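Cryptochrome DASH, chloroplastic/mitochondrial (Arabidopsis thaliana, PDB 2J4D) repairs cyclobutane pyrimidine dimers in single-stranded DNA as a photolyase, using FAD and a folate light antenna, and may also serve as a blue-light photoreceptor. Local coordinates at residues A[5-10]-A[256-261]; A[25-30]-A[213-218]; A[47-52]-A[140-145]; A[115-120]-A[221-226]; A[136-141]-A[166-171]. One frame throughout, in Å; residues are numbered along the deposited sequence.

Interaction 1: residues A[5-10]-A[256-261]; sequences HRVPAL and VGRVFE
Gly257 meets Leu10 at the surface of helix 252-265: with no side chain on the glycine, Leu10 CD1 settles 3.4 Å from Gly257 O. One residue on, Arg258 presents its CB to Pro8 CB at 4.1 Å, while Val7 CG1 lies over one face of the Arg258 guanidinium, 3.8 Å from Arg258 CD. The peptide before Pro8 is cis, consistent with the change of course by which the chain leaves strand 4-7, paired in parallel with strand 245-248, and reaches the helix close to the FAD site. Arg258 reaches the Thr286 carbonyl there. Leu10 CD1 comes up to the edge of the Phe260 ring, 4.3 Å from Phe260 CD2. Glu261 extends fully from the helix, CG anti to the backbone N (chi1 -179°), and its OE2 accepts Ala9 N at 2.7 Å through the syn lone pair. Glu261 OE1 takes Arg258 NH1 at 2.8 Å in a salt bridge, on the anti side and 23° out of the carboxylate plane; together the two bonds hold the carboxylate's rotation.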
# COMPACT_ATOMS: atom_id res chain seq x y z
N HIS A 5 -3.26 -16.29 11.07
CA HIS A 5 -4.18 -15.34 11.68
C HIS A 5 -4.74 -14.47 10.56
O HIS A 5 -4.00 -13.72 9.93
CB HIS A 5 -3.43 -14.49 12.69
CG HIS A 5 -2.52 -15.29 13.57
ND1 HIS A 5 -1.22 -14.91 13.84
CD2 HIS A 5 -2.72 -16.45 14.23
CE1 HIS A 5 -0.65 -15.82 14.61
NE2 HIS A 5 -1.54 -16.76 14.87
N ARG A 6 -6.03 -14.60 10.30
CA ARG A 6 -6.68 -13.80 9.27
C ARG A 6 -6.69 -12.35 9.72
O ARG A 6 -6.95 -12.06 10.89
CB ARG A 6 -8.14 -14.23 9.07
CG ARG A 6 -8.38 -15.37 8.10
CD ARG A 6 -9.86 -15.41 7.71
NE ARG A 6 -10.05 -15.45 6.26
CZ ARG A 6 -11.05 -14.87 5.62
NH1 ARG A 6 -11.97 -14.18 6.30
NH2 ARG A 6 -11.15 -14.96 4.30
N VAL A 7 -6.40 -11.43 8.81
CA VAL A 7 -6.46 -10.00 9.14
C VAL A 7 -7.37 -9.40 8.09
O VAL A 7 -7.06 -9.44 6.90
CB VAL A 7 -5.08 -9.31 9.05
CG1 VAL A 7 -5.21 -7.84 9.53
CG2 VAL A 7 -4.06 -10.05 9.87
N PRO A 8 -8.55 -8.91 8.51
CA PRO A 8 -9.07 -8.88 9.88
C PRO A 8 -9.46 -10.30 10.30
O PRO A 8 -9.60 -11.18 9.45
CB PRO A 8 -10.28 -7.96 9.77
CG PRO A 8 -10.79 -8.26 8.38
CD PRO A 8 -9.52 -8.32 7.56
N ALA A 9 -9.65 -10.52 11.59
CA ALA A 9 -10.01 -11.86 12.08
C ALA A 9 -11.52 -12.12 12.03
O ALA A 9 -11.98 -13.21 12.35
CB ALA A 9 -9.49 -12.06 13.50
N LEU A 10 -12.28 -11.11 11.60
CA LEU A 10 -13.73 -11.22 11.51
C LEU A 10 -14.23 -12.34 10.61
O LEU A 10 -13.56 -12.73 9.65
CB LEU A 10 -14.30 -9.90 11.00
CG LEU A 10 -13.89 -8.62 11.73
CD1 LEU A 10 -14.47 -7.42 11.00
CD2 LEU A 10 -14.37 -8.65 13.17
N VAL A 256 -12.41 -2.13 5.63
CA VAL A 256 -13.16 -1.37 6.62
C VAL A 256 -13.41 -2.28 7.83
O VAL A 256 -13.60 -1.81 8.95
CB VAL A 256 -14.49 -0.82 6.06
CG1 VAL A 256 -14.19 0.05 4.83
CG2 VAL A 256 -15.43 -1.94 5.72
N GLY A 257 -13.39 -3.59 7.59
CA GLY A 257 -13.57 -4.53 8.68
C GLY A 257 -12.39 -4.44 9.64
O GLY A 257 -12.57 -4.55 10.86
N ARG A 258 -11.19 -4.23 9.10
CA ARG A 258 -9.99 -4.12 9.94
C ARG A 258 -9.98 -2.80 10.71
O ARG A 258 -9.51 -2.74 11.85
CB ARG A 258 -8.72 -4.27 9.10
CG ARG A 258 -7.40 -4.06 9.86
CD ARG A 258 -7.26 -4.98 11.09
NE ARG A 258 -6.05 -4.65 11.84
CZ ARG A 258 -5.63 -5.28 12.94
NH1 ARG A 258 -6.32 -6.29 13.44
NH2 ARG A 258 -4.51 -4.88 13.53
N VAL A 259 -10.48 -1.73 10.08
CA VAL A 259 -10.54 -0.44 10.77
C VAL A 259 -11.49 -0.63 11.96
O VAL A 259 -11.20 -0.22 13.09
CB VAL A 259 -11.06 0.69 9.84
CG1 VAL A 259 -11.33 1.94 10.65
CG2 VAL A 259 -10.01 1.01 8.78
N PHE A 260 -12.62 -1.27 11.71
CA PHE A 260 -13.59 -1.54 12.78
C PHE A 260 -12.95 -2.42 13.86
O PHE A 260 -13.05 -2.14 15.05
CB PHE A 260 -14.81 -2.24 12.19
CG PHE A 260 -15.72 -2.82 13.23
CD1 PHE A 260 -16.57 -2.00 13.96
CD2 PHE A 260 -15.72 -4.19 13.47
CE1 PHE A 260 -17.41 -2.54 14.94
CE2 PHE A 260 -16.56 -4.74 14.45
CZ PHE A 260 -17.40 -3.91 15.18
N GLU A 261 -12.29 -3.48 13.43
CA GLU A 261 -11.67 -4.42 14.35
C GLU A 261 -10.62 -3.82 15.28
O GLU A 261 -10.64 -4.02 16.50
CB GLU A 261 -11.06 -5.58 13.56
CG GLU A 261 -10.40 -6.63 14.42
CD GLU A 261 -9.84 -7.77 13.58
OE1 GLU A 261 -8.75 -7.60 12.99
OE2 GLU A 261 -10.50 -8.82 13.51

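Interaction 2: residues A[25-30]-A[213-218]; sequences RYALPS and IPLSLG
Leu28 packs directly against Pro214, and this is the close part of the contact. Leu28 CB lies 3.6 Å from Pro214 N and Leu28 CD1 3.9 Å from Pro214 CD, the two side chains lying side by side and pointing the same way. The backbone is joined at the same place: Leu28 N donates to Ile213 O at 3.1 Å with an N-H...O angle of 164°, although the donor stands 67° out of the carbonyl plane and therefore does not use a lone pair. The looser side is a single apolar touch, Ala27 CB to Leu215 CD2 at 4.0 Å, with Leu215 exposed. Water bridges the backbones on both flanks of the direct bond. One water donates to Tyr26 O and accepts from Ile213 N at 2.8 Å; another, beside exposed Leu215, donates to Leu28 O and accepts from Leu215 N at 2.9 Å. Pro214 and Ile213 also rest on helix 56-63, through Trp62 and Tyr59, so the loop joins the end of helix 12-26 to the alpha/beta domain. With no charged pair across it, the chemistry suggests that between these two segments the join rests mainly on main-chain polarity and a small apolar patch.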
# COMPACT_ATOMS: atom_id res chain seq x y z
N ARG A 25 -23.20 4.49 7.17
CA ARG A 25 -22.78 5.66 7.91
C ARG A 25 -22.28 6.81 7.04
O ARG A 25 -22.51 7.98 7.36
CB ARG A 25 -21.68 5.30 8.92
CG ARG A 25 -21.18 6.51 9.73
CD ARG A 25 -20.07 6.15 10.71
NE ARG A 25 -20.51 5.19 11.71
CZ ARG A 25 -20.17 3.91 11.71
NH1 ARG A 25 -19.36 3.43 10.77
NH2 ARG A 25 -20.64 3.10 12.65
N TYR A 26 -21.63 6.50 5.92
CA TYR A 26 -21.10 7.55 5.05
C TYR A 26 -21.88 7.79 3.76
O TYR A 26 -21.43 8.55 2.90
CB TYR A 26 -19.64 7.22 4.72
CG TYR A 26 -18.74 7.29 5.94
CD1 TYR A 26 -18.22 8.51 6.39
CD2 TYR A 26 -18.46 6.15 6.69
CE1 TYR A 26 -17.45 8.58 7.56
CE2 TYR A 26 -17.71 6.21 7.85
CZ TYR A 26 -17.21 7.43 8.29
OH TYR A 26 -16.48 7.49 9.46
N ALA A 27 -23.04 7.17 3.63
CA ALA A 27 -23.86 7.32 2.43
C ALA A 27 -24.32 8.76 2.17
O ALA A 27 -24.58 9.51 3.12
CB ALA A 27 -25.07 6.40 2.51
N LEU A 28 -24.42 9.13 0.90
CA LEU A 28 -24.87 10.47 0.53
C LEU A 28 -26.36 10.52 0.85
O LEU A 28 -27.14 9.76 0.28
CB LEU A 28 -24.67 10.71 -0.98
CG LEU A 28 -24.15 12.06 -1.49
CD1 LEU A 28 -24.70 12.30 -2.89
CD2 LEU A 28 -24.57 13.20 -0.58
N PRO A 29 -26.77 11.42 1.75
CA PRO A 29 -28.17 11.58 2.17
C PRO A 29 -29.16 11.64 1.01
O PRO A 29 -30.20 10.99 1.03
CB PRO A 29 -28.15 12.88 2.98
CG PRO A 29 -26.76 12.90 3.54
CD PRO A 29 -25.94 12.47 2.35
N SER A 30 -28.83 12.45 0.01
CA SER A 30 -29.69 12.59 -1.14
C SER A 30 -28.93 13.05 -2.37
O SER A 30 -27.92 13.75 -2.27
CB SER A 30 -30.81 13.59 -0.86
OG SER A 30 -31.58 13.84 -2.02
N ILE A 213 -20.87 9.04 -1.03
CA ILE A 213 -21.28 8.38 -2.26
C ILE A 213 -22.72 7.89 -2.18
O ILE A 213 -23.12 7.28 -1.18
CB ILE A 213 -20.37 7.16 -2.53
CG1 ILE A 213 -18.89 7.58 -2.55
CG2 ILE A 213 -20.77 6.49 -3.83
CD1 ILE A 213 -18.52 8.59 -3.65
N PRO A 214 -23.53 8.16 -3.22
CA PRO A 214 -24.93 7.71 -3.20
C PRO A 214 -25.07 6.20 -3.23
O PRO A 214 -24.19 5.49 -3.72
CB PRO A 214 -25.52 8.37 -4.44
CG PRO A 214 -24.35 8.53 -5.36
CD PRO A 214 -23.24 8.97 -4.42
N LEU A 215 -26.17 5.70 -2.69
CA LEU A 215 -26.42 4.26 -2.64
C LEU A 215 -26.78 3.71 -4.02
O LEU A 215 -26.64 2.52 -4.27
CB LEU A 215 -27.54 3.95 -1.65
CG LEU A 215 -27.16 4.17 -0.18
CD1 LEU A 215 -28.35 3.88 0.73
CD2 LEU A 215 -25.98 3.28 0.18
N SER A 216 -27.24 4.58 -4.90
CA SER A 216 -27.62 4.19 -6.26
C SER A 216 -26.70 4.91 -7.24
O SER A 216 -26.72 6.14 -7.31
CB SER A 216 -29.08 4.57 -6.53
OG SER A 216 -29.39 4.45 -7.91
N LEU A 217 -25.91 4.15 -7.98
CA LEU A 217 -24.96 4.73 -8.93
C LEU A 217 -25.19 4.33 -10.38
O LEU A 217 -24.54 4.87 -11.29
CB LEU A 217 -23.54 4.33 -8.53
CG LEU A 217 -23.01 4.83 -7.19
CD1 LEU A 217 -21.69 4.14 -6.87
CD2 LEU A 217 -22.82 6.34 -7.24
N GLY A 218 -26.07 3.36 -10.60
CA GLY A 218 -26.35 2.89 -11.95
C GLY A 218 -27.06 3.92 -12.82
O GLY A 218 -27.37 5.02 -12.37
O HOH W 1 -20.23 7.29 1.05
O HOH W 2 -27.75 7.83 -1.41

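Interaction 3: residues A[47-52]-A[140-145]; sequences RNDLRV and FAHKET
Asp49 and His142 mark the nearest backbone approach, yet their CA atoms remain 7.4 Å apart: 47-52 is irregular, with Leu50 at the centre of an inverse gamma turn, while 140-145 leaves the end of a strand. Side chains and water therefore span the gap. Arg47 bends at chi3 (-73°), and Glu144 CG sits over one guanidinium face, 3.5 Å from Arg47 NH2. That NH2 also donates in the guanidinium plane to His142 O at 3.1 Å, nearly along the C=O axis, and a water links Arg47 NE to the same carbonyl. Glu144 does not pair with Arg47; its OE1 forms a salt bridge with Arg333, and its OE2 receives two waters, held by Asn48 N at 2.8 Å and Asn48 ND2 at 2.7 Å. A further water donates to Asp49 OD2 and accepts from His142 N at 2.9 Å. Asp49 OD1 accepts Arg47 N at 2.8 Å, tying the loop back on itself. The Asn48 side chain lies about 7 Å from the bound folate antenna. The loop follows strand 41-46, the neighbour of strand 138-142 in the parallel sheet; helix 147-161 supplies Glu153, a salt-bridge partner of Arg47, and His142 rests on helix 56-63.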
# COMPACT_ATOMS: atom_id res chain seq x y z
N ARG A 47 -7.43 1.88 -10.72
CA ARG A 47 -6.04 1.47 -10.65
C ARG A 47 -5.78 1.05 -9.21
O ARG A 47 -6.11 -0.08 -8.85
CB ARG A 47 -5.11 2.59 -11.10
CG ARG A 47 -4.98 2.63 -12.63
CD ARG A 47 -3.71 3.35 -13.09
NE ARG A 47 -3.81 4.79 -12.89
CZ ARG A 47 -2.92 5.68 -13.30
NH1 ARG A 47 -1.82 5.28 -13.94
NH2 ARG A 47 -3.14 6.97 -13.10
N ASN A 48 -5.23 1.92 -8.38
CA ASN A 48 -5.02 1.56 -6.99
C ASN A 48 -5.94 2.36 -6.09
O ASN A 48 -5.52 3.00 -5.13
CB ASN A 48 -3.54 1.72 -6.59
CG ASN A 48 -2.71 0.50 -6.97
OD1 ASN A 48 -2.84 -0.57 -6.36
ND2 ASN A 48 -1.88 0.64 -7.99
N ASP A 49 -7.22 2.31 -6.43
CA ASP A 49 -8.28 3.00 -5.72
C ASP A 49 -9.48 2.05 -5.75
O ASP A 49 -10.60 2.45 -6.07
CB ASP A 49 -8.60 4.32 -6.43
CG ASP A 49 -8.91 4.15 -7.92
OD1 ASP A 49 -8.68 3.06 -8.48
OD2 ASP A 49 -9.39 5.12 -8.55
N LEU A 50 -9.23 0.79 -5.40
CA LEU A 50 -10.26 -0.25 -5.45
C LEU A 50 -11.29 -0.18 -4.32
O LEU A 50 -11.36 -1.07 -3.46
CB LEU A 50 -9.59 -1.63 -5.49
CG LEU A 50 -8.47 -1.73 -6.53
CD1 LEU A 50 -7.88 -3.14 -6.53
CD2 LEU A 50 -9.01 -1.36 -7.91
N ARG A 51 -12.10 0.87 -4.34
CA ARG A 51 -13.13 1.05 -3.31
C ARG A 51 -14.24 1.93 -3.86
O ARG A 51 -14.07 2.59 -4.90
CB ARG A 51 -12.54 1.77 -2.08
CG ARG A 51 -12.09 3.21 -2.39
CD ARG A 51 -11.62 3.98 -1.17
NE ARG A 51 -11.36 5.39 -1.51
CZ ARG A 51 -10.27 5.83 -2.14
NH1 ARG A 51 -9.30 4.99 -2.48
NH2 ARG A 51 -10.16 7.12 -2.46
N VAL A 52 -15.36 1.93 -3.14
CA VAL A 52 -16.51 2.75 -3.49
C VAL A 52 -16.52 3.94 -2.53
O VAL A 52 -16.72 5.08 -2.95
CB VAL A 52 -17.82 1.95 -3.33
CG1 VAL A 52 -19.02 2.87 -3.48
CG2 VAL A 52 -17.87 0.84 -4.36
N PHE A 140 -12.45 8.90 -16.34
CA PHE A 140 -12.02 9.42 -15.05
C PHE A 140 -11.10 8.42 -14.36
O PHE A 140 -11.31 7.21 -14.45
CB PHE A 140 -13.24 9.67 -14.14
CG PHE A 140 -13.98 10.93 -14.45
CD1 PHE A 140 -13.51 12.15 -13.99
CD2 PHE A 140 -15.14 10.91 -15.23
CE1 PHE A 140 -14.19 13.34 -14.28
CE2 PHE A 140 -15.82 12.08 -15.53
CZ PHE A 140 -15.34 13.30 -15.06
N ALA A 141 -10.10 8.93 -13.66
CA ALA A 141 -9.18 8.07 -12.93
C ALA A 141 -8.43 8.93 -11.92
O ALA A 141 -8.41 10.16 -12.02
CB ALA A 141 -8.19 7.41 -13.88
N HIS A 142 -7.82 8.28 -10.94
CA HIS A 142 -7.04 9.00 -9.95
C HIS A 142 -5.66 9.25 -10.52
O HIS A 142 -5.11 8.42 -11.24
CB HIS A 142 -6.94 8.20 -8.66
CG HIS A 142 -8.13 8.36 -7.78
ND1 HIS A 142 -8.45 9.55 -7.17
CD2 HIS A 142 -9.10 7.48 -7.42
CE1 HIS A 142 -9.56 9.40 -6.47
NE2 HIS A 142 -9.98 8.16 -6.60
N LYS A 143 -5.10 10.40 -10.19
CA LYS A 143 -3.78 10.80 -10.64
C LYS A 143 -2.72 10.03 -9.87
O LYS A 143 -2.82 9.88 -8.65
CB LYS A 143 -3.58 12.29 -10.39
CG LYS A 143 -2.24 12.85 -10.88
CD LYS A 143 -2.27 13.11 -12.39
CE LYS A 143 -0.92 13.59 -12.90
NZ LYS A 143 0.09 12.49 -12.87
N GLU A 144 -1.71 9.52 -10.56
CA GLU A 144 -0.62 8.83 -9.88
C GLU A 144 0.61 9.73 -9.95
O GLU A 144 0.59 10.77 -10.62
CB GLU A 144 -0.37 7.46 -10.51
CG GLU A 144 -1.41 6.43 -10.12
CD GLU A 144 -1.29 5.99 -8.66
OE1 GLU A 144 -0.50 6.60 -7.90
OE2 GLU A 144 -1.99 5.03 -8.26
N THR A 145 1.69 9.34 -9.28
CA THR A 145 2.87 10.20 -9.25
C THR A 145 4.18 9.73 -9.88
O THR A 145 4.95 10.55 -10.37
CB THR A 145 3.19 10.62 -7.80
OG1 THR A 145 3.46 9.44 -7.02
CG2 THR A 145 2.03 11.38 -7.18
O HOH W 3 -5.51 5.80 -10.86
O HOH W 4 -4.63 4.68 -8.35
O HOH W 5 -1.27 2.79 -9.43
O HOH W 6 -8.14 5.36 -10.99

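Interaction 4: residues A[115-120]-A[221-226]; sequences NLLIRS and PSVDDW
Arg119 NH2 donates to Asp225 O at 2.8 Å, with the bond lying in both the guanidinium and the carbonyl planes and an N-H...O angle of 168°. Arg119 NH1 adds a weak bond to the same oxygen and a second, at 3.0 Å, to Ile118 O, so the guanidinium is held at several points. Beside it, Ile118 N donates to Trp226 O at 2.8 Å, equally straight. Outward from these bonds the indole of Trp226 dominates the packing. Asn115 stacks on one face: its amide plane is only 13° from the ring plane, Asn115 ND2 lies 3.4 Å from Trp226 CG, and Asn115 CB makes a CH-pi contact 3.6 Å from the six-membered ring centroid. Asn115 CG stands anti to its own backbone N (chi1 -161°), which brings the amide over the indole. Val223 CB lies over the opposite face, and Leu117 CB touches Trp226 CE3 at 3.9 Å. The irregular 221-226 segment runs beside strand 117-120, outermost in the five-stranded parallel sheet beside strand 67-74; Trp226 also touches helix 92-111, and Val223 helix 123-134.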
# COMPACT_ATOMS: atom_id res chain seq x y z
N ASN A 115 -21.32 -2.42 -12.01
CA ASN A 115 -20.57 -3.66 -12.13
C ASN A 115 -19.17 -3.23 -12.51
O ASN A 115 -18.92 -2.05 -12.73
CB ASN A 115 -21.14 -4.56 -13.23
CG ASN A 115 -20.69 -6.01 -13.08
OD1 ASN A 115 -19.67 -6.31 -12.47
ND2 ASN A 115 -21.47 -6.93 -13.66
N LEU A 116 -18.25 -4.19 -12.59
CA LEU A 116 -16.88 -3.88 -12.96
C LEU A 116 -16.48 -4.68 -14.19
O LEU A 116 -16.51 -5.90 -14.18
CB LEU A 116 -15.93 -4.22 -11.81
CG LEU A 116 -14.43 -3.99 -12.03
CD1 LEU A 116 -14.13 -2.49 -12.14
CD2 LEU A 116 -13.67 -4.58 -10.85
N LEU A 117 -16.14 -3.97 -15.26
CA LEU A 117 -15.70 -4.63 -16.47
C LEU A 117 -14.22 -4.96 -16.27
O LEU A 117 -13.42 -4.07 -15.99
CB LEU A 117 -15.86 -3.69 -17.67
CG LEU A 117 -15.33 -4.25 -19.00
CD1 LEU A 117 -16.18 -5.42 -19.43
CD2 LEU A 117 -15.34 -3.17 -20.06
N ILE A 118 -13.87 -6.23 -16.38
CA ILE A 118 -12.48 -6.62 -16.20
C ILE A 118 -11.90 -7.11 -17.51
O ILE A 118 -12.46 -8.00 -18.15
CB ILE A 118 -12.35 -7.73 -15.13
CG1 ILE A 118 -12.89 -7.22 -13.78
CG2 ILE A 118 -10.89 -8.15 -14.98
CD1 ILE A 118 -12.74 -8.22 -12.65
N ARG A 119 -10.78 -6.53 -17.92
CA ARG A 119 -10.11 -6.91 -19.16
C ARG A 119 -8.62 -7.06 -18.89
O ARG A 119 -8.07 -6.35 -18.04
CB ARG A 119 -10.31 -5.84 -20.23
CG ARG A 119 -11.72 -5.75 -20.79
CD ARG A 119 -12.01 -6.91 -21.73
NE ARG A 119 -13.36 -6.84 -22.28
CZ ARG A 119 -14.45 -7.28 -21.66
NH1 ARG A 119 -14.36 -7.83 -20.45
NH2 ARG A 119 -15.63 -7.19 -22.25
N SER A 120 -7.98 -7.98 -19.59
CA SER A 120 -6.54 -8.17 -19.44
C SER A 120 -5.88 -7.48 -20.62
O SER A 120 -6.20 -7.76 -21.77
CB SER A 120 -6.19 -9.66 -19.45
OG SER A 120 -6.55 -10.28 -18.22
N PRO A 221 -23.71 0.83 -19.17
CA PRO A 221 -24.18 0.63 -20.54
C PRO A 221 -24.50 -0.86 -20.64
O PRO A 221 -24.19 -1.62 -19.72
CB PRO A 221 -22.96 0.98 -21.39
CG PRO A 221 -22.19 1.93 -20.51
CD PRO A 221 -22.31 1.29 -19.15
N SER A 222 -25.13 -1.27 -21.73
CA SER A 222 -25.44 -2.68 -21.90
C SER A 222 -24.13 -3.36 -22.27
O SER A 222 -23.50 -3.02 -23.28
CB SER A 222 -26.47 -2.88 -23.01
OG SER A 222 -26.78 -4.26 -23.14
N VAL A 223 -23.70 -4.32 -21.46
CA VAL A 223 -22.45 -5.02 -21.70
C VAL A 223 -22.71 -6.51 -21.82
O VAL A 223 -23.36 -7.11 -20.97
CB VAL A 223 -21.46 -4.77 -20.55
CG1 VAL A 223 -20.26 -5.70 -20.66
CG2 VAL A 223 -21.01 -3.31 -20.58
N ASP A 224 -22.19 -7.11 -22.88
CA ASP A 224 -22.38 -8.54 -23.11
C ASP A 224 -21.49 -9.42 -22.25
O ASP A 224 -21.91 -10.50 -21.82
CB ASP A 224 -22.18 -8.86 -24.59
CG ASP A 224 -23.10 -8.06 -25.50
OD1 ASP A 224 -24.31 -7.95 -25.18
OD2 ASP A 224 -22.63 -7.56 -26.55
N ASP A 225 -20.26 -8.99 -21.99
CA ASP A 225 -19.35 -9.77 -21.17
C ASP A 225 -18.56 -8.88 -20.23
O ASP A 225 -17.67 -8.13 -20.66
CB ASP A 225 -18.39 -10.56 -22.07
CG ASP A 225 -17.42 -11.42 -21.27
OD1 ASP A 225 -17.66 -11.68 -20.07
OD2 ASP A 225 -16.41 -11.86 -21.87
N TRP A 226 -18.89 -8.96 -18.94
CA TRP A 226 -18.22 -8.14 -17.93
C TRP A 226 -16.82 -8.63 -17.59
O TRP A 226 -16.06 -7.92 -16.92
CB TRP A 226 -19.08 -8.04 -16.66
CG TRP A 226 -20.27 -7.15 -16.87
CD1 TRP A 226 -21.51 -7.52 -17.33
CD2 TRP A 226 -20.30 -5.73 -16.75
NE1 TRP A 226 -22.30 -6.41 -17.50
CE2 TRP A 226 -21.58 -5.30 -17.15
CE3 TRP A 226 -19.36 -4.77 -16.35
CZ2 TRP A 226 -21.95 -3.95 -17.15
CZ3 TRP A 226 -19.72 -3.43 -16.35
CH2 TRP A 226 -21.01 -3.03 -16.75

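Interaction 5: residues A[136-141]-A[166-171]; sequences ARTVFA and STKLEL
Phe140 lies alongside Glu170, both side chains pointing the same way, with Phe140 CD1 and CE1 each 3.4 Å from Glu170 CB. On the same face of the sheet, Thr138 CG2 presses on Lys168 CG at 3.2 Å, tighter than usual; a Lys168 chi1 of 47° helps to direct CG there, and the closeness suggests some strain. The other face carries apolar pairs, Val139 CG1 with Leu169 CD1 at 3.9 Å and Ala141 CB with Leu171 CD2 at 4.0 Å. The strands run parallel in exact register, their axes 20° apart. Val139 anchors the pairing, its N donating to Lys168 O at 2.9 Å and its O accepting Glu170 N at 2.8 Å; Ala141 N continues it to Glu170 O. Nearer the N-terminal ends, Thr167 OG1 donates to Ala136 O at 2.7 Å. This is the beta-alpha-beta unit of strand 138-142, helix 147-161 and strand 168-172: the helix packs on Thr167, Leu169 and Leu171, strand 41-46 flanks 138-142, and on the Thr138 face helix 56-63 meets Phe140.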
# COMPACT_ATOMS: atom_id res chain seq x y z
N ALA A 136 -18.17 7.20 -24.86
CA ALA A 136 -17.90 7.88 -23.59
C ALA A 136 -17.33 9.27 -23.84
O ALA A 136 -16.49 9.46 -24.70
CB ALA A 136 -16.91 7.06 -22.77
N ARG A 137 -17.79 10.26 -23.09
CA ARG A 137 -17.28 11.61 -23.26
C ARG A 137 -15.99 11.79 -22.48
O ARG A 137 -15.14 12.61 -22.82
CB ARG A 137 -18.30 12.63 -22.75
CG ARG A 137 -19.70 12.48 -23.30
CD ARG A 137 -20.59 13.61 -22.82
NE ARG A 137 -21.94 13.50 -23.34
CZ ARG A 137 -22.92 14.37 -23.09
NH1 ARG A 137 -22.69 15.42 -22.31
NH2 ARG A 137 -24.12 14.18 -23.60
N THR A 138 -15.85 11.00 -21.42
CA THR A 138 -14.69 11.12 -20.56
C THR A 138 -14.26 9.79 -19.94
O THR A 138 -15.02 8.82 -19.91
CB THR A 138 -15.01 12.04 -19.38
OG1 THR A 138 -16.18 11.54 -18.72
CG2 THR A 138 -15.29 13.45 -19.84
N VAL A 139 -13.02 9.76 -19.47
CA VAL A 139 -12.48 8.62 -18.75
C VAL A 139 -11.92 9.27 -17.49
O VAL A 139 -11.04 10.14 -17.58
CB VAL A 139 -11.33 7.91 -19.49
CG1 VAL A 139 -10.75 6.81 -18.59
CG2 VAL A 139 -11.84 7.30 -20.80
N PHE A 140 -12.45 8.90 -16.34
CA PHE A 140 -12.02 9.42 -15.05
C PHE A 140 -11.10 8.42 -14.36
O PHE A 140 -11.31 7.21 -14.45
CB PHE A 140 -13.24 9.67 -14.14
CG PHE A 140 -13.98 10.93 -14.45
CD1 PHE A 140 -13.51 12.15 -13.99
CD2 PHE A 140 -15.14 10.91 -15.23
CE1 PHE A 140 -14.19 13.34 -14.28
CE2 PHE A 140 -15.82 12.08 -15.53
CZ PHE A 140 -15.34 13.30 -15.06
N ALA A 141 -10.10 8.93 -13.66
CA ALA A 141 -9.18 8.07 -12.93
C ALA A 141 -8.43 8.93 -11.92
O ALA A 141 -8.41 10.16 -12.02
CB ALA A 141 -8.19 7.41 -13.88
N SER A 166 -13.53 14.71 -28.54
CA SER A 166 -14.71 13.95 -28.11
C SER A 166 -14.42 13.12 -26.83
O SER A 166 -15.31 13.02 -25.97
CB SER A 166 -15.18 13.05 -29.27
OG SER A 166 -15.84 11.86 -28.85
N THR A 167 -13.21 12.54 -26.64
CA THR A 167 -12.97 11.83 -25.36
C THR A 167 -11.73 12.31 -24.58
O THR A 167 -10.59 12.15 -25.01
CB THR A 167 -12.88 10.27 -25.50
OG1 THR A 167 -14.14 9.74 -25.97
CG2 THR A 167 -12.68 9.64 -24.14
N LYS A 168 -11.85 12.89 -23.38
CA LYS A 168 -10.94 13.41 -22.42
C LYS A 168 -10.66 12.56 -21.20
O LYS A 168 -11.57 12.01 -20.58
CB LYS A 168 -11.49 14.78 -22.02
CG LYS A 168 -13.01 14.80 -21.71
CD LYS A 168 -13.74 15.81 -22.61
CE LYS A 168 -15.27 15.66 -22.55
NZ LYS A 168 -15.94 16.44 -21.46
N LEU A 169 -9.38 12.47 -20.88
CA LEU A 169 -8.95 11.77 -19.69
C LEU A 169 -8.93 12.80 -18.56
O LEU A 169 -8.23 13.81 -18.65
CB LEU A 169 -7.54 11.18 -19.86
CG LEU A 169 -6.94 10.50 -18.61
CD1 LEU A 169 -7.80 9.31 -18.21
CD2 LEU A 169 -5.52 10.05 -18.89
N GLU A 170 -9.70 12.55 -17.51
CA GLU A 170 -9.78 13.46 -16.37
C GLU A 170 -9.14 12.77 -15.17
O GLU A 170 -9.72 11.83 -14.63
CB GLU A 170 -11.24 13.75 -16.02
CG GLU A 170 -12.05 14.44 -17.10
CD GLU A 170 -11.59 15.85 -17.35
OE1 GLU A 170 -10.94 16.43 -16.45
OE2 GLU A 170 -11.88 16.39 -18.44
N LEU A 171 -7.96 13.24 -14.76
CA LEU A 171 -7.24 12.66 -13.63
C LEU A 171 -7.56 13.45 -12.36
O LEU A 171 -7.43 14.67 -12.33
CB LEU A 171 -5.73 12.65 -13.92
CG LEU A 171 -5.38 11.81 -15.17
CD1 LEU A 171 -3.95 12.03 -15.58
CD2 LEU A 171 -5.64 10.34 -14.87

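Interaction 1 encloses all the others along the chain, since 5-10 meets 256-261 and brings the N-terminus to helix 252-265 near FAD. Interactions 3, 4 and 5 share the five-stranded parallel sheet, whose order is 117-120, 67-74, 41-46, 138-142, 168-172: interaction 4 lies at one outer strand, interaction 5 at the other, their centres about 18 Å apart. Interactions 3 and 5 share strand 138-142 and touch where Lys143 CD meets Leu171 CD1. Interaction 2 meets interaction 3 through Ile213 and Val52, while 213-218 is followed closely by 221-226 of interaction 4. The loop after helix 194-204 thus first meets the chain at the end of helix 12-26 and then strand 117-120 at the sheet's edge.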